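Local coordinates for CENP-V/GFA domain-containing protein (PDB 3FAC) that is of unknown function but belongs to the Gfa family, probably binds zinc and may have carbon-sulfur lyase activity, at residues A[35-40]-A[90-95]. Numbering follows the deposited sequence.
Sequences GAIAAT and VNVAIL
A36 rests its CB on the side-chain amide of N91, 3.6 Å from ND2, just ahead of edge strand 38-42, which pairs antiparallel with strand 87-91 in the main sheet of this beta-tent (GFA) domain. The same amide works in three other directions. Its CG lies anti to the backbone N (chi1 -166°), which places N91 OD1 to accept from A93 N at 3.1 Å, an Asx turn, and from a water that in turn accepts from I37 N; ND2 donates to the carbonyl of Y76, on strand 76-80. With an alanine here, the water and the Y76 carbonyl would probably lose these partners and the turn at A93 would be less firmly fixed. At I37 the carbonyl O receives V92 N at 3.1 Å, almost straight at hydrogen (171°) and nearly in line with the C=O bond. The side chains of I37 and V92 cross obliquely, I37 CB meeting V92 CG2 at 3.8 Å, while the far end of I37 leads off to A23, R25 and V106. A38 offers a CA-H...O contact, its CA 3.1 Å from V90 O. That carbonyl also takes a weak, bent bond from A39 N. A39 CB touches V92 CG1 at 4.2 Å, and A39 O accepts the firmer return bond from V90 N at 3.1 Å, the donor tilted 21° from the carbonyl plane.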
ATOM      1  N   GLY A  35      -8.167   3.428   5.585  1.00 25.26           N
ATOM      2  CA  GLY A  35      -8.631   2.293   6.363  1.00 25.98           C
ATOM      3  C   GLY A  35      -7.838   1.008   6.193  1.00 26.30           C
ATOM      4  O   GLY A  35      -8.105   0.013   6.871  1.00 26.63           O
ATOM      5  N   ALA A  36      -6.851   1.025   5.305  1.00 25.98           N
ATOM      6  CA  ALA A  36      -6.046  -0.160   5.041  1.00 25.02           C
ATOM      7  C   ALA A  36      -4.950  -0.441   6.063  1.00 24.42           C
ATOM      8  O   ALA A  36      -4.562   0.428   6.839  1.00 23.82           O
ATOM      9  CB  ALA A  36      -5.435  -0.058   3.651  1.00 23.41           C
ATOM     10  N   ILE A  37      -4.469  -1.680   6.052  1.00 26.05           N
ATOM     11  CA  ILE A  37      -3.390  -2.127   6.928  1.00 25.80           C
ATOM     12  C   ILE A  37      -2.163  -2.213   6.027  1.00 26.61           C
ATOM     13  O   ILE A  37      -2.185  -2.910   5.011  1.00 27.26           O
ATOM     14  CB  ILE A  37      -3.686  -3.524   7.521  1.00 25.85           C
ATOM     15  CG1 ILE A  37      -4.870  -3.438   8.487  1.00 25.60           C
ATOM     16  CG2 ILE A  37      -2.464  -4.060   8.234  1.00 24.58           C
ATOM     17  CD1 ILE A  37      -5.280  -4.767   9.098  1.00 25.96           C
ATOM     18  N   ALA A  38      -1.096  -1.507   6.387  1.00 26.52           N
ATOM     19  CA  ALA A  38       0.107  -1.512   5.568  1.00 26.83           C
ATOM     20  C   ALA A  38       1.287  -2.290   6.148  1.00 27.98           C
ATOM     21  O   ALA A  38       1.303  -2.649   7.327  1.00 26.79           O
ATOM     22  CB  ALA A  38       0.531  -0.077   5.275  1.00 25.24           C
ATOM     23  N   ALA A  39       2.265  -2.546   5.283  1.00 29.14           N
ATOM     24  CA  ALA A  39       3.496  -3.254   5.626  1.00 29.12           C
ATOM     25  C   ALA A  39       4.590  -2.600   4.786  1.00 29.70           C
ATOM     26  O   ALA A  39       4.349  -2.231   3.639  1.00 29.64           O
ATOM     27  CB  ALA A  39       3.372  -4.726   5.282  1.00 28.65           C
ATOM     28  N   THR A  40       5.784  -2.458   5.349  1.00 30.38           N
ATOM     29  CA  THR A  40       6.891  -1.805   4.650  1.00 32.29           C
ATOM     30  C   THR A  40       7.544  -2.614   3.525  1.00 32.77           C
ATOM     31  O   THR A  40       7.365  -3.826   3.428  1.00 31.75           O
ATOM     32  CB  THR A  40       7.990  -1.384   5.657  1.00 33.22           C
ATOM     33  OG1 THR A  40       7.419  -0.528   6.653  1.00 35.50           O
ATOM     34  CG2 THR A  40       9.110  -0.633   4.956  1.00 34.52           C
ATOM     35  N   VAL A  90       2.474  -0.817   1.640  1.00 25.49           N
ATOM     36  CA  VAL A  90       1.626  -1.638   0.785  1.00 22.34           C
ATOM     37  C   VAL A  90       0.339  -2.100   1.454  1.00 22.02           C
ATOM     38  O   VAL A  90       0.321  -2.420   2.643  1.00 23.28           O
ATOM     39  CB  VAL A  90       2.386  -2.892   0.291  1.00 21.75           C
ATOM     40  CG1 VAL A  90       1.506  -3.704  -0.653  1.00 20.37           C
ATOM     41  CG2 VAL A  90       3.661  -2.483  -0.407  1.00 20.74           C
ATOM     42  N   ASN A  91      -0.734  -2.133   0.672  1.00 19.47           N
ATOM     43  CA  ASN A  91      -2.037  -2.578   1.149  1.00 18.24           C
ATOM     44  C   ASN A  91      -1.976  -4.113   1.260  1.00 18.31           C
ATOM     45  O   ASN A  91      -1.979  -4.813   0.243  1.00 17.35           O
ATOM     46  CB  ASN A  91      -3.113  -2.172   0.138  1.00 17.61           C
ATOM     47  CG  ASN A  91      -4.523  -2.295   0.690  1.00 17.88           C
ATOM     48  OD1 ASN A  91      -4.834  -3.208   1.451  1.00 18.43           O
ATOM     49  ND2 ASN A  91      -5.391  -1.376   0.287  1.00 16.65           N
ATOM     50  N   VAL A  92      -1.915  -4.629   2.486  1.00 16.36           N
ATOM     51  CA  VAL A  92      -1.841  -6.076   2.705  1.00 16.89           C
ATOM     52  C   VAL A  92      -2.989  -6.846   2.042  1.00 15.52           C
ATOM     53  O   VAL A  92      -2.812  -7.979   1.600  1.00 14.53           O
ATOM     54  CB  VAL A  92      -1.840  -6.431   4.227  1.00 16.48           C
ATOM     55  CG1 VAL A  92      -0.733  -5.670   4.949  1.00 18.01           C
ATOM     56  CG2 VAL A  92      -3.195  -6.122   4.845  1.00 16.19           C
ATOM     57  N   ALA A  93      -4.160  -6.223   1.968  1.00 13.97           N
ATOM     58  CA  ALA A  93      -5.323  -6.867   1.380  1.00 12.27           C
ATOM     59  C   ALA A  93      -5.216  -7.126  -0.119  1.00 11.19           C
ATOM     60  O   ALA A  93      -5.976  -7.922  -0.664  1.00 12.81           O
ATOM     61  CB  ALA A  93      -6.567  -6.053   1.679  1.00 14.49           C
ATOM     62  N   ILE A  94      -4.294  -6.459  -0.801  1.00  8.71           N
ATOM     63  CA  ILE A  94      -4.155  -6.705  -2.234  1.00 10.13           C
ATOM     64  C   ILE A  94      -3.193  -7.872  -2.490  1.00 10.61           C
ATOM     65  O   ILE A  94      -3.175  -8.449  -3.578  1.00 11.01           O
ATOM     66  CB  ILE A  94      -3.649  -5.448  -3.014  1.00  9.87           C
ATOM     67  CG1 ILE A  94      -2.197  -5.135  -2.655  1.00  7.54           C
ATOM     68  CG2 ILE A  94      -4.540  -4.253  -2.711  1.00  7.05           C
ATOM     69  CD1 ILE A  94      -1.550  -4.130  -3.597  1.00  7.84           C
ATOM     70  N   LEU A  95      -2.397  -8.214  -1.479  1.00 10.97           N
ATOM     71  CA  LEU A  95      -1.437  -9.311  -1.586  1.00 12.67           C
ATOM     72  C   LEU A  95      -2.160 -10.645  -1.754  1.00 12.68           C
ATOM     73  O   LEU A  95      -3.034 -10.993  -0.958  1.00 10.81           O
ATOM     74  CB  LEU A  95      -0.546  -9.358  -0.338  1.00 14.22           C
ATOM     75  CG  LEU A  95       0.237  -8.081  -0.011  1.00 15.31           C
ATOM     76  CD1 LEU A  95       1.023  -8.303   1.261  1.00 13.62           C
ATOM     77  CD2 LEU A  95       1.169  -7.712  -1.162  1.00 13.85           C
TER
HETATM   78  O   HOH W   1      -5.601  -3.544   4.106  1.00 26.36           O